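Local atomic coordinates of phosphoglycerol transferase GacH (Streptococcus pyogenes MGAS5005, PDB entry 6DGM), a protein that probably transfers glycerol phosphate onto streptococcal rhamnose polysaccharide, using a metal-dependent sulfatase-like catalytic domain that binds sn-glycerol-1-phosphate. Residues A[12-17]-A[369-374]; A[6-11]-A[354-359]; A[115-120]-A[149-154]. One frame throughout, in Å; residues are numbered along the deposited sequence.

How the interactions relate
Interactions 1 and 2 form one patch, their centres 10 Å apart, where the N-terminal residues and helix 11-29 meet helix 349-365 and the tail after it. Their segments alternate along the chain (6-11, 12-17, 354-359, 369-374), so the patch brings both ends of the catalytic piece together. They touch directly, T13 OG1 lying 2.6 Å from N8 O and K369 N 2.8 Å from Y9 OH. Both segments of interaction 3 fall between 6-17 and 354-374, within the sulfatase family region; its centre lies 23 Å from that of interaction 1 and 24 Å from that of interaction 2, and it touches neither. It packs beside the central mixed sheet, nearer the glycerol phosphate pocket.

Interaction 1 of 3, residues A[12-17]-A[369-374]; sequences ETIASI and KGYLLK
I14, on helix 11-29, and Y371, at the start of the short 3-10 turn 371-374, bring the two backbones closest, their CA atoms 6.7 Å apart. The contact joins the N-terminal helix of this piece of the protein, whose core has the alkaline phosphatase-type (sulfatase) fold, to the chain after its last helix, 349-365, and no hydrogen bond crosses it. The evidence for apolar packing lies in the branches of I14. Its CG2 methyl, anti to the backbone N (the CG1 branch has chi1 -71°), reaches into the angle between two side chains: it lies 3.7 Å from CD2 of L372 and 3.9 Å from CB of Y371. The other branch takes a different route, CG1 meeting the Y371 ring at its edge, near the ring plane, 4.1 Å from CD2. I14 crosses both partners at about a right angle, and both I14 and L372 are buried. On the tail side, the turn is closed by L373 N bonding to G370 O (3.1 Å). The carboxylate of D364, near the end of helix 349-365, grips the start of this turn with both oxygens, OD1 accepting from Y371 N and OD2 from L372 N. L372 also touches I361 of that helix, and the Y371 ring meets the ring of Y9. One face of the Y371 ring is occupied from within its own segment, where CB of K369 sits 3.6 Å above the plane, over the ring centre.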
ATOM      1  N   GLU A  12      30.378  -7.660   8.694  1.00 28.80           N
ATOM      2  CA  GLU A  12      31.120  -6.868   7.716  1.00 30.67           C
ATOM      3  C   GLU A  12      30.254  -6.522   6.511  1.00 28.89           C
ATOM      4  O   GLU A  12      30.318  -5.401   5.989  1.00 29.73           O
ATOM      5  CB  GLU A  12      32.394  -7.612   7.296  1.00 35.22           C
ATOM      6  CG  GLU A  12      33.469  -7.638   8.371  1.00 45.58           C
ATOM      7  CD  GLU A  12      34.760  -8.310   7.909  1.00 60.44           C
ATOM      8  OE1 GLU A  12      34.759  -8.911   6.811  1.00 64.32           O
ATOM      9  OE2 GLU A  12      35.778  -8.236   8.643  1.00 66.25           O
ATOM     10  N   THR A  13      29.430  -7.459   6.052  1.00 27.00           N
ATOM     11  CA  THR A  13      28.539  -7.145   4.941  1.00 26.63           C
ATOM     12  C   THR A  13      27.537  -6.058   5.314  1.00 25.79           C
ATOM     13  O   THR A  13      27.283  -5.142   4.524  1.00 26.64           O
ATOM     14  CB  THR A  13      27.827  -8.420   4.477  1.00 26.57           C
ATOM     15  OG1 THR A  13      28.780  -9.282   3.853  1.00 28.20           O
ATOM     16  CG2 THR A  13      26.695  -8.098   3.503  1.00 26.23           C
ATOM     17  N   ILE A  14      26.945  -6.148   6.502  1.00 25.13           N
ATOM     18  CA  ILE A  14      26.008  -5.112   6.938  1.00 23.80           C
ATOM     19  C   ILE A  14      26.718  -3.764   7.036  1.00 25.04           C
ATOM     20  O   ILE A  14      26.169  -2.732   6.639  1.00 25.50           O
ATOM     21  CB  ILE A  14      25.333  -5.516   8.264  1.00 24.11           C
ATOM     22  CG1 ILE A  14      24.347  -6.671   8.066  1.00 22.34           C
ATOM     23  CG2 ILE A  14      24.656  -4.316   8.906  1.00 25.33           C
ATOM     24  CD1 ILE A  14      23.158  -6.351   7.209  1.00 22.76           C
ATOM     25  N   ALA A  15      27.958  -3.752   7.537  1.00 26.17           N
ATOM     26  CA  ALA A  15      28.708  -2.499   7.600  1.00 28.38           C
ATOM     27  C   ALA A  15      28.916  -1.912   6.205  1.00 28.84           C
ATOM     28  O   ALA A  15      28.775  -0.698   6.006  1.00 28.78           O
ATOM     29  CB  ALA A  15      30.045  -2.715   8.319  1.00 30.26           C
ATOM     30  N   SER A  16      29.251  -2.757   5.223  1.00 29.82           N
ATOM     31  CA  SER A  16      29.471  -2.263   3.866  1.00 30.14           C
ATOM     32  C   SER A  16      28.193  -1.671   3.288  1.00 28.08           C
ATOM     33  O   SER A  16      28.224  -0.629   2.615  1.00 28.85           O
ATOM     34  CB  SER A  16      29.965  -3.391   2.957  1.00 35.24           C
ATOM     35  OG  SER A  16      31.178  -3.925   3.450  1.00 47.27           O
ATOM     36  N   ILE A  17      27.060  -2.331   3.534  1.00 25.66           N
ATOM     37  CA  ILE A  17      25.779  -1.840   3.038  1.00 24.97           C
ATOM     38  C   ILE A  17      25.441  -0.519   3.699  1.00 25.59           C
ATOM     39  O   ILE A  17      25.015   0.435   3.035  1.00 26.45           O
ATOM     40  CB  ILE A  17      24.675  -2.886   3.281  1.00 23.59           C
ATOM     41  CG1 ILE A  17      24.957  -4.152   2.481  1.00 23.80           C
ATOM     42  CG2 ILE A  17      23.300  -2.322   2.935  1.00 23.62           C
ATOM     43  CD1 ILE A  17      24.142  -5.349   2.957  1.00 22.99           C
ATOM     44  N   LYS A 369      20.661 -11.035  13.283  1.00 27.96           N
ATOM     45  CA  LYS A 369      21.446 -10.705  14.465  1.00 26.68           C
ATOM     46  C   LYS A 369      21.309  -9.259  14.925  1.00 26.23           C
ATOM     47  O   LYS A 369      21.836  -8.911  15.993  1.00 26.84           O
ATOM     48  CB  LYS A 369      22.929 -10.961  14.158  1.00 29.05           C
ATOM     49  CG  LYS A 369      23.266 -12.392  13.776  1.00 33.67           C
ATOM     50  CD  LYS A 369      23.204 -13.305  14.977  1.00 39.64           C
ATOM     51  CE  LYS A 369      23.798 -14.663  14.654  1.00 43.81           C
ATOM     52  NZ  LYS A 369      23.833 -15.512  15.869  1.00 48.04           N
ATOM     53  N   GLY A 370      20.644  -8.403  14.158  1.00 24.49           N
ATOM     54  CA  GLY A 370      20.547  -7.005  14.547  1.00 25.18           C
ATOM     55  C   GLY A 370      21.871  -6.279  14.473  1.00 25.52           C
ATOM     56  O   GLY A 370      22.159  -5.431  15.329  1.00 27.16           O
ATOM     57  N   TYR A 371      22.694  -6.603  13.473  1.00 23.99           N
ATOM     58  CA  TYR A 371      23.950  -5.897  13.283  1.00 24.73           C
ATOM     59  C   TYR A 371      23.730  -4.414  13.021  1.00 25.73           C
ATOM     60  O   TYR A 371      24.615  -3.599  13.301  1.00 27.55           O
ATOM     61  CB  TYR A 371      24.723  -6.516  12.116  1.00 24.47           C
ATOM     62  CG  TYR A 371      25.250  -7.901  12.379  1.00 26.37           C
ATOM     63  CD1 TYR A 371      25.913  -8.201  13.563  1.00 31.14           C
ATOM     64  CD2 TYR A 371      25.108  -8.913  11.433  1.00 24.78           C
ATOM     65  CE1 TYR A 371      26.413  -9.472  13.806  1.00 33.48           C
ATOM     66  CE2 TYR A 371      25.608 -10.187  11.669  1.00 27.34           C
ATOM     67  CZ  TYR A 371      26.258 -10.458  12.862  1.00 31.42           C
ATOM     68  OH  TYR A 371      26.763 -11.714  13.128  1.00 32.95           O
ATOM     69  N   LEU A 372      22.567  -4.045  12.470  1.00 23.40           N
ATOM     70  CA  LEU A 372      22.324  -2.645  12.167  1.00 24.89           C
ATOM     71  C   LEU A 372      22.230  -1.776  13.416  1.00 27.91           C
ATOM     72  O   LEU A 372      22.270  -0.547  13.288  1.00 30.47           O
ATOM     73  CB  LEU A 372      21.048  -2.500  11.352  1.00 23.31           C
ATOM     74  CG  LEU A 372      21.214  -2.836   9.879  1.00 23.93           C
ATOM     75  CD1 LEU A 372      19.857  -2.971   9.213  1.00 23.65           C
ATOM     76  CD2 LEU A 372      22.018  -1.781   9.168  1.00 24.34           C
ATOM     77  N   LEU A 373      22.116  -2.374  14.606  1.00 29.74           N
ATOM     78  CA  LEU A 373      22.059  -1.576  15.829  1.00 33.27           C
ATOM     79  C   LEU A 373      23.338  -0.780  16.044  1.00 35.89           C
ATOM     80  O   LEU A 373      23.331   0.212  16.780  1.00 39.21           O
ATOM     81  CB  LEU A 373      21.777  -2.472  17.037  1.00 36.77           C
ATOM     82  CG  LEU A 373      20.421  -3.187  17.013  1.00 43.24           C
ATOM     83  CD1 LEU A 373      20.342  -4.189  18.152  1.00 48.20           C
ATOM     84  CD2 LEU A 373      19.259  -2.205  17.092  1.00 47.26           C
ATOM     85  N   LYS A 374      24.433  -1.192  15.422  1.00 34.60           N
ATOM     86  CA  LYS A 374      25.690  -0.475  15.515  1.00 35.86           C
ATOM     87  C   LYS A 374      25.807   0.628  14.473  1.00 36.73           C
ATOM     88  O   LYS A 374      26.747   1.423  14.536  1.00 43.05           O
ATOM     89  CB  LYS A 374      26.844  -1.468  15.385  1.00 40.42           C
ATOM     90  CG  LYS A 374      28.193  -0.883  15.734  1.00 49.66           C
ATOM     91  CD  LYS A 374      29.229  -1.973  15.950  1.00 56.78           C
ATOM     92  CE  LYS A 374      30.606  -1.368  16.225  1.00 62.35           C
ATOM     93  NZ  LYS A 374      31.629  -2.421  16.467  1.00 65.93           N
TER

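Interaction 2 of 3, residues A[6-11]-A[354-359]; sequences PTNYSQ and IQNDLK
N8 and N356 meet amide to amide from opposite directions, in a reciprocal pair between the N-terminal turn and helix 349-365. N356 ND2 donates to N8 OD1 (3.1 Å, 165° at the hydrogen), and N8 ND2 returns a bond to N356 OD1 (2.9 Å, 160°). The two planes are turned 43° apart, so the pair is twisted rather than flat. Each acceptor lies close to its donor's own amide plane, but N356 ND2 stands above the carbonyl plane of N8 instead of on a lone pair. N8 OD1 has a second donor in ND2 of N360, one turn further along the helix, which also bonds to N356 O. Y9 OH is hydrogen-bonded to D364 OD1 of the same helix. P6 opens a type I turn, closed by Y9 N to P6 O (3.0 Å), and sets its CG 3.8 Å from K359 O and 4.0 Å from K359 CB. S10 then N-caps helix 11-29, its OG bonding to T13 N. Each amide donates one bond and accepts another, which couples the two flips, and the N360 ND2 bond to N8 OD1 sets which way round both lie; as neither group is charged, the bonding probably depends little on pH.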
ATOM      1  N   PRO A   6      20.988 -14.796   3.740  1.00 23.31           N
ATOM      2  CA  PRO A   6      21.876 -14.583   2.593  1.00 23.57           C
ATOM      3  C   PRO A   6      23.243 -15.212   2.843  1.00 24.07           C
ATOM      4  O   PRO A   6      23.765 -15.199   3.963  1.00 25.43           O
ATOM      5  CB  PRO A   6      21.971 -13.056   2.492  1.00 23.91           C
ATOM      6  CG  PRO A   6      20.713 -12.565   3.129  1.00 23.50           C
ATOM      7  CD  PRO A   6      20.436 -13.522   4.250  1.00 23.75           C
ATOM      8  N   THR A   7      23.827 -15.767   1.783  1.00 23.39           N
ATOM      9  CA  THR A   7      25.082 -16.482   1.945  1.00 28.37           C
ATOM     10  C   THR A   7      26.205 -15.567   2.421  1.00 28.26           C
ATOM     11  O   THR A   7      27.145 -16.037   3.065  1.00 30.74           O
ATOM     12  CB  THR A   7      25.473 -17.198   0.650  1.00 34.50           C
ATOM     13  OG1 THR A   7      25.581 -16.254  -0.418  1.00 38.86           O
ATOM     14  CG2 THR A   7      24.432 -18.243   0.293  1.00 35.69           C
ATOM     15  N   ASN A   8      26.118 -14.266   2.143  1.00 27.50           N
ATOM     16  CA  ASN A   8      27.145 -13.318   2.557  1.00 28.49           C
ATOM     17  C   ASN A   8      26.745 -12.501   3.784  1.00 27.06           C
ATOM     18  O   ASN A   8      27.407 -11.504   4.097  1.00 27.57           O
ATOM     19  CB  ASN A   8      27.499 -12.382   1.398  1.00 29.60           C
ATOM     20  CG  ASN A   8      26.324 -11.530   0.951  1.00 28.13           C
ATOM     21  OD1 ASN A   8      25.157 -11.873   1.184  1.00 27.11           O
ATOM     22  ND2 ASN A   8      26.626 -10.410   0.305  1.00 28.01           N
ATOM     23  N   TYR A   9      25.699 -12.910   4.498  1.00 26.26           N
ATOM     24  CA  TYR A   9      25.304 -12.203   5.708  1.00 24.91           C
ATOM     25  C   TYR A   9      26.387 -12.298   6.772  1.00 25.76           C
ATOM     26  O   TYR A   9      26.889 -13.381   7.084  1.00 26.34           O
ATOM     27  CB  TYR A   9      23.997 -12.783   6.241  1.00 24.05           C
ATOM     28  CG  TYR A   9      23.489 -12.090   7.494  1.00 23.15           C
ATOM     29  CD1 TYR A   9      22.910 -10.831   7.424  1.00 21.32           C
ATOM     30  CD2 TYR A   9      23.584 -12.704   8.730  1.00 24.02           C
ATOM     31  CE1 TYR A   9      22.446 -10.202   8.563  1.00 21.07           C
ATOM     32  CE2 TYR A   9      23.118 -12.098   9.870  1.00 23.63           C
ATOM     33  CZ  TYR A   9      22.547 -10.842   9.788  1.00 22.89           C
ATOM     34  OH  TYR A   9      22.067 -10.259  10.939  1.00 24.38           O
ATOM     35  N   SER A  10      26.718 -11.146   7.352  1.00 25.78           N
ATOM     36  CA  SER A  10      27.784 -11.022   8.327  1.00 28.09           C
ATOM     37  C   SER A  10      27.797  -9.578   8.790  1.00 27.20           C
ATOM     38  O   SER A  10      27.214  -8.692   8.147  1.00 26.03           O
ATOM     39  CB  SER A  10      29.151 -11.368   7.732  1.00 29.99           C
ATOM     40  OG  SER A  10      29.578 -10.347   6.853  1.00 29.32           O
ATOM     41  N   GLN A  11      28.479  -9.352   9.917  1.00 28.32           N
ATOM     42  CA  GLN A  11      28.666  -7.994  10.417  1.00 29.09           C
ATOM     43  C   GLN A  11      29.359  -7.119   9.378  1.00 29.52           C
ATOM     44  O   GLN A  11      28.974  -5.959   9.178  1.00 30.09           O
ATOM     45  CB  GLN A  11      29.471  -8.053  11.723  1.00 34.82           C
ATOM     46  CG  GLN A  11      29.374  -6.807  12.583  1.00 41.94           C
ATOM     47  CD  GLN A  11      30.076  -6.950  13.930  1.00 50.72           C
ATOM     48  OE1 GLN A  11      30.291  -8.056  14.421  1.00 49.42           O
ATOM     49  NE2 GLN A  11      30.436  -5.824  14.528  1.00 57.88           N
ATOM     50  N   ILE A 354      21.377  -5.387  -6.075  1.00 21.80           N
ATOM     51  CA  ILE A 354      20.608  -4.537  -5.178  1.00 20.37           C
ATOM     52  C   ILE A 354      19.743  -5.388  -4.248  1.00 20.48           C
ATOM     53  O   ILE A 354      19.591  -5.074  -3.061  1.00 20.57           O
ATOM     54  CB  ILE A 354      19.800  -3.517  -5.997  1.00 21.69           C
ATOM     55  CG1 ILE A 354      20.738  -2.569  -6.757  1.00 25.86           C
ATOM     56  CG2 ILE A 354      18.831  -2.738  -5.095  1.00 21.24           C
ATOM     57  CD1 ILE A 354      20.022  -1.715  -7.787  1.00 28.93           C
ATOM     58  N   GLN A 355      19.168  -6.479  -4.766  1.00 21.27           N
ATOM     59  CA  GLN A 355      18.374  -7.359  -3.917  1.00 19.86           C
ATOM     60  C   GLN A 355      19.227  -8.007  -2.840  1.00 19.90           C
ATOM     61  O   GLN A 355      18.732  -8.251  -1.735  1.00 20.34           O
ATOM     62  CB  GLN A 355      17.655  -8.415  -4.768  1.00 19.13           C
ATOM     63  CG  GLN A 355      16.429  -7.880  -5.468  1.00 19.30           C
ATOM     64  CD  GLN A 355      15.298  -7.508  -4.503  1.00 20.50           C
ATOM     65  OE1 GLN A 355      15.189  -8.044  -3.393  1.00 21.11           O
ATOM     66  NE2 GLN A 355      14.456  -6.572  -4.929  1.00 21.25           N
ATOM     67  N   ASN A 356      20.509  -8.281  -3.130  1.00 19.76           N
ATOM     68  CA  ASN A 356      21.373  -8.824  -2.092  1.00 21.62           C
ATOM     69  C   ASN A 356      21.557  -7.811  -0.972  1.00 22.47           C
ATOM     70  O   ASN A 356      21.548  -8.176   0.210  1.00 23.48           O
ATOM     71  CB  ASN A 356      22.710  -9.278  -2.653  1.00 23.67           C
ATOM     72  CG  ASN A 356      23.609  -9.837  -1.579  1.00 25.34           C
ATOM     73  OD1 ASN A 356      24.459  -9.134  -1.055  1.00 27.95           O
ATOM     74  ND2 ASN A 356      23.412 -11.106  -1.237  1.00 24.62           N
ATOM     75  N   ASP A 357      21.726  -6.529  -1.322  1.00 22.83           N
ATOM     76  CA  ASP A 357      21.753  -5.490  -0.297  1.00 22.18           C
ATOM     77  C   ASP A 357      20.473  -5.535   0.532  1.00 21.31           C
ATOM     78  O   ASP A 357      20.510  -5.538   1.770  1.00 21.99           O
ATOM     79  CB  ASP A 357      21.878  -4.102  -0.933  1.00 22.52           C
ATOM     80  CG  ASP A 357      23.223  -3.854  -1.588  1.00 25.12           C
ATOM     81  OD1 ASP A 357      24.202  -4.554  -1.266  1.00 26.62           O
ATOM     82  OD2 ASP A 357      23.296  -2.940  -2.435  1.00 26.70           O
ATOM     83  N   LEU A 358      19.320  -5.557  -0.147  1.00 19.17           N
ATOM     84  CA  LEU A 358      18.036  -5.556   0.551  1.00 17.97           C
ATOM     85  C   LEU A 358      17.852  -6.796   1.412  1.00 18.23           C
ATOM     86  O   LEU A 358      17.403  -6.691   2.560  1.00 18.93           O
ATOM     87  CB  LEU A 358      16.903  -5.412  -0.462  1.00 18.02           C
ATOM     88  CG  LEU A 358      15.502  -5.456   0.136  1.00 19.48           C
ATOM     89  CD1 LEU A 358      15.295  -4.320   1.115  1.00 21.31           C
ATOM     90  CD2 LEU A 358      14.438  -5.414  -0.961  1.00 19.16           C
ATOM     91  N   LYS A 359      18.185  -7.981   0.881  1.00 18.67           N
ATOM     92  CA  LYS A 359      17.959  -9.212   1.636  1.00 18.68           C
ATOM     93  C   LYS A 359      18.778  -9.233   2.922  1.00 19.47           C
ATOM     94  O   LYS A 359      18.305  -9.702   3.962  1.00 19.01           O
ATOM     95  CB  LYS A 359      18.285 -10.429   0.774  1.00 19.11           C
ATOM     96  CG  LYS A 359      17.283 -10.697  -0.343  1.00 19.86           C
ATOM     97  CD  LYS A 359      17.766 -11.738  -1.335  1.00 24.43           C
ATOM     98  CE  LYS A 359      16.730 -11.939  -2.428  1.00 31.52           C
ATOM     99  NZ  LYS A 359      17.182 -12.862  -3.492  1.00 38.55           N
TER

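Interaction 3 of 3, residues A[115-120]-A[149-154]; sequences EVFPKM and KTVYSN
F117 and V151 both send a branch anti to the backbone N: CG of F117 (chi1 -176°) carries its ring out toward helix 148-154, and CG1 of V151 (chi1 171°) meets that ring. The result is a CH-pi contact, CG1 standing 4.0 Å from the centroid of the F117 ring and 14° off its normal, over the face but displaced toward the rim, with F117 CE2 the nearest ring atom at 3.9 Å. The second methyl, V151 CG2, lies over the same face, toward the CG-CD1 side, 4.0 Å from CD1. One turn further on, CB of N154 comes to the ring edge, near its plane, 4.1 Å from CE1. Helix backbone takes part as well, V151 O lying 3.9 Å from F117 CZ, so the ring rests on the helix surface and not on side chains alone. It is held out from a 3-10 turn at 117-119, in which K119 N bonds to V116 O (2.9 Å). No hydrogen bond joins the segments. F117 also touches P123, and Y113 of helix 112-115 packs against V151. The side chain of V151 is about 12 Å from the bound glycerol phosphate, outside the pocket. Helix 148-154 links the adjacent parallel strands 135-139 and 159-162 in a beta-alpha-beta crossover; the 115-120 loop precedes the first of these strands and rests through V116 and M120 on F94 of helix 89-98.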
ATOM      1  N   GLU A 115       3.458 -13.877  11.607  1.00 16.54           N
ATOM      2  CA  GLU A 115       4.644 -14.720  11.583  1.00 16.79           C
ATOM      3  C   GLU A 115       5.962 -13.964  11.512  1.00 17.30           C
ATOM      4  O   GLU A 115       7.004 -14.551  11.825  1.00 19.98           O
ATOM      5  CB  GLU A 115       4.594 -15.654  10.372  1.00 16.68           C
ATOM      6  CG  GLU A 115       3.392 -16.578  10.401  1.00 18.64           C
ATOM      7  CD  GLU A 115       3.250 -17.400   9.154  1.00 22.30           C
ATOM      8  OE1 GLU A 115       4.233 -18.058   8.755  1.00 24.55           O
ATOM      9  OE2 GLU A 115       2.143 -17.409   8.564  1.00 23.62           O
ATOM     10  N   VAL A 116       5.955 -12.722  11.040  1.00 15.17           N
ATOM     11  CA  VAL A 116       7.186 -11.950  10.880  1.00 15.93           C
ATOM     12  C   VAL A 116       7.186 -10.713  11.787  1.00 16.99           C
ATOM     13  O   VAL A 116       8.139 -10.504  12.547  1.00 17.16           O
ATOM     14  CB  VAL A 116       7.434 -11.563   9.410  1.00 16.55           C
ATOM     15  CG1 VAL A 116       8.643 -10.599   9.299  1.00 18.02           C
ATOM     16  CG2 VAL A 116       7.685 -12.787   8.565  1.00 16.51           C
ATOM     17  N   PHE A 117       6.120  -9.921  11.731  1.00 17.71           N
ATOM     18  CA  PHE A 117       6.092  -8.717  12.567  1.00 18.11           C
ATOM     19  C   PHE A 117       6.441  -9.006  14.023  1.00 19.01           C
ATOM     20  O   PHE A 117       7.274  -8.280  14.587  1.00 19.56           O
ATOM     21  CB  PHE A 117       4.757  -7.968  12.460  1.00 16.35           C
ATOM     22  CG  PHE A 117       4.750  -6.672  13.233  1.00 17.44           C
ATOM     23  CD1 PHE A 117       4.419  -6.655  14.574  1.00 19.36           C
ATOM     24  CD2 PHE A 117       5.123  -5.497  12.616  1.00 17.55           C
ATOM     25  CE1 PHE A 117       4.440  -5.472  15.291  1.00 20.54           C
ATOM     26  CE2 PHE A 117       5.150  -4.298  13.335  1.00 19.20           C
ATOM     27  CZ  PHE A 117       4.811  -4.300  14.671  1.00 19.69           C
ATOM     28  N   PRO A 118       5.863 -10.014  14.681  1.00 20.04           N
ATOM     29  CA  PRO A 118       6.151 -10.202  16.119  1.00 21.81           C
ATOM     30  C   PRO A 118       7.590 -10.543  16.405  1.00 24.28           C
ATOM     31  O   PRO A 118       8.042 -10.396  17.548  1.00 27.42           O
ATOM     32  CB  PRO A 118       5.217 -11.347  16.536  1.00 22.50           C
ATOM     33  CG  PRO A 118       4.136 -11.363  15.464  1.00 21.90           C
ATOM     34  CD  PRO A 118       4.800 -10.922  14.198  1.00 20.22           C
ATOM     35  N   LYS A 119       8.329 -11.003  15.408  1.00 23.30           N
ATOM     36  CA  LYS A 119       9.727 -11.348  15.624  1.00 24.43           C
ATOM     37  C   LYS A 119      10.675 -10.186  15.394  1.00 24.18           C
ATOM     38  O   LYS A 119      11.869 -10.319  15.693  1.00 25.57           O
ATOM     39  CB  LYS A 119      10.100 -12.529  14.733  1.00 26.06           C
ATOM     40  CG  LYS A 119       9.390 -13.813  15.161  1.00 31.58           C
ATOM     41  CD  LYS A 119       9.698 -14.986  14.263  1.00 40.05           C
ATOM     42  CE  LYS A 119       8.845 -16.191  14.662  1.00 47.05           C
ATOM     43  NZ  LYS A 119       8.819 -16.402  16.143  1.00 50.63           N
ATOM     44  N   MET A 120      10.185  -9.047  14.914  1.00 22.30           N
ATOM     45  CA  MET A 120      11.049  -7.906  14.624  1.00 21.60           C
ATOM     46  C   MET A 120      11.335  -7.148  15.913  1.00 23.01           C
ATOM     47  O   MET A 120      10.414  -6.674  16.579  1.00 25.05           O
ATOM     48  CB  MET A 120      10.384  -6.997  13.599  1.00 19.82           C
ATOM     49  CG  MET A 120      10.109  -7.708  12.274  1.00 20.07           C
ATOM     50  SD  MET A 120       9.263  -6.720  11.040  1.00 20.69           S
ATOM     51  CE  MET A 120      10.508  -5.506  10.612  1.00 21.93           C
ATOM     52  N   LYS A 149      -4.513  -4.965  15.791  1.00 14.46           N
ATOM     53  CA  LYS A 149      -4.479  -4.166  17.007  1.00 15.79           C
ATOM     54  C   LYS A 149      -3.111  -4.266  17.669  1.00 16.24           C
ATOM     55  O   LYS A 149      -2.558  -3.265  18.139  1.00 16.43           O
ATOM     56  CB  LYS A 149      -5.567  -4.632  17.966  1.00 16.87           C
ATOM     57  CG  LYS A 149      -5.738  -3.772  19.203  1.00 18.59           C
ATOM     58  CD  LYS A 149      -6.708  -4.420  20.171  1.00 22.18           C
ATOM     59  CE  LYS A 149      -6.857  -3.639  21.463  1.00 26.68           C
ATOM     60  NZ  LYS A 149      -7.630  -2.404  21.253  1.00 28.12           N
ATOM     61  N   THR A 150      -2.559  -5.477  17.715  1.00 16.26           N
ATOM     62  CA  THR A 150      -1.229  -5.680  18.271  1.00 17.63           C
ATOM     63  C   THR A 150      -0.179  -4.945  17.460  1.00 16.31           C
ATOM     64  O   THR A 150       0.723  -4.310  18.020  1.00 16.32           O
ATOM     65  CB  THR A 150      -0.938  -7.177  18.272  1.00 21.13           C
ATOM     66  OG1 THR A 150      -1.878  -7.818  19.131  1.00 24.16           O
ATOM     67  CG2 THR A 150       0.466  -7.438  18.750  1.00 21.94           C
ATOM     68  N   VAL A 151      -0.290  -5.003  16.133  1.00 15.03           N
ATOM     69  CA  VAL A 151       0.686  -4.349  15.271  1.00 15.49           C
ATOM     70  C   VAL A 151       0.662  -2.838  15.495  1.00 15.82           C
ATOM     71  O   VAL A 151       1.696  -2.215  15.747  1.00 16.30           O
ATOM     72  CB  VAL A 151       0.406  -4.685  13.799  1.00 16.96           C
ATOM     73  CG1 VAL A 151       1.262  -3.847  12.873  1.00 18.22           C
ATOM     74  CG2 VAL A 151       0.633  -6.156  13.545  1.00 18.17           C
ATOM     75  N   TYR A 152      -0.523  -2.226  15.385  1.00 15.18           N
ATOM     76  CA  TYR A 152      -0.590  -0.775  15.508  1.00 14.46           C
ATOM     77  C   TYR A 152      -0.267  -0.306  16.917  1.00 15.24           C
ATOM     78  O   TYR A 152       0.299   0.774  17.075  1.00 14.86           O
ATOM     79  CB  TYR A 152      -1.926  -0.226  14.977  1.00 13.97           C
ATOM     80  CG  TYR A 152      -1.971  -0.309  13.469  1.00 14.74           C
ATOM     81  CD1 TYR A 152      -1.157   0.509  12.689  1.00 15.19           C
ATOM     82  CD2 TYR A 152      -2.791  -1.230  12.822  1.00 14.64           C
ATOM     83  CE1 TYR A 152      -1.176   0.427  11.311  1.00 14.51           C
ATOM     84  CE2 TYR A 152      -2.802  -1.328  11.444  1.00 14.11           C
ATOM     85  CZ  TYR A 152      -1.977  -0.493  10.693  1.00 14.33           C
ATOM     86  OH  TYR A 152      -1.947  -0.553   9.324  1.00 14.22           O
ATOM     87  N   SER A 153      -0.603  -1.093  17.939  1.00 15.49           N
ATOM     88  CA  SER A 153      -0.188  -0.780  19.301  1.00 15.70           C
ATOM     89  C   SER A 153       1.332  -0.787  19.430  1.00 15.99           C
ATOM     90  O   SER A 153       1.924   0.124  20.019  1.00 16.67           O
ATOM     91  CB  SER A 153      -0.831  -1.763  20.276  1.00 20.87           C
ATOM     92  OG  SER A 153      -0.356  -1.524  21.594  1.00 26.42           O
ATOM     93  N   ASN A 154       1.984  -1.806  18.877  1.00 15.93           N
ATOM     94  CA  ASN A 154       3.438  -1.862  18.978  1.00 16.27           C
ATOM     95  C   ASN A 154       4.124  -0.821  18.114  1.00 16.65           C
ATOM     96  O   ASN A 154       5.278  -0.469  18.396  1.00 17.68           O
ATOM     97  CB  ASN A 154       3.928  -3.256  18.646  1.00 16.97           C
ATOM     98  CG  ASN A 154       3.806  -4.187  19.817  1.00 19.24           C
ATOM     99  OD1 ASN A 154       4.311  -3.902  20.907  1.00 18.79           O
ATOM    100  ND2 ASN A 154       3.111  -5.280  19.625  1.00 22.39           N
TER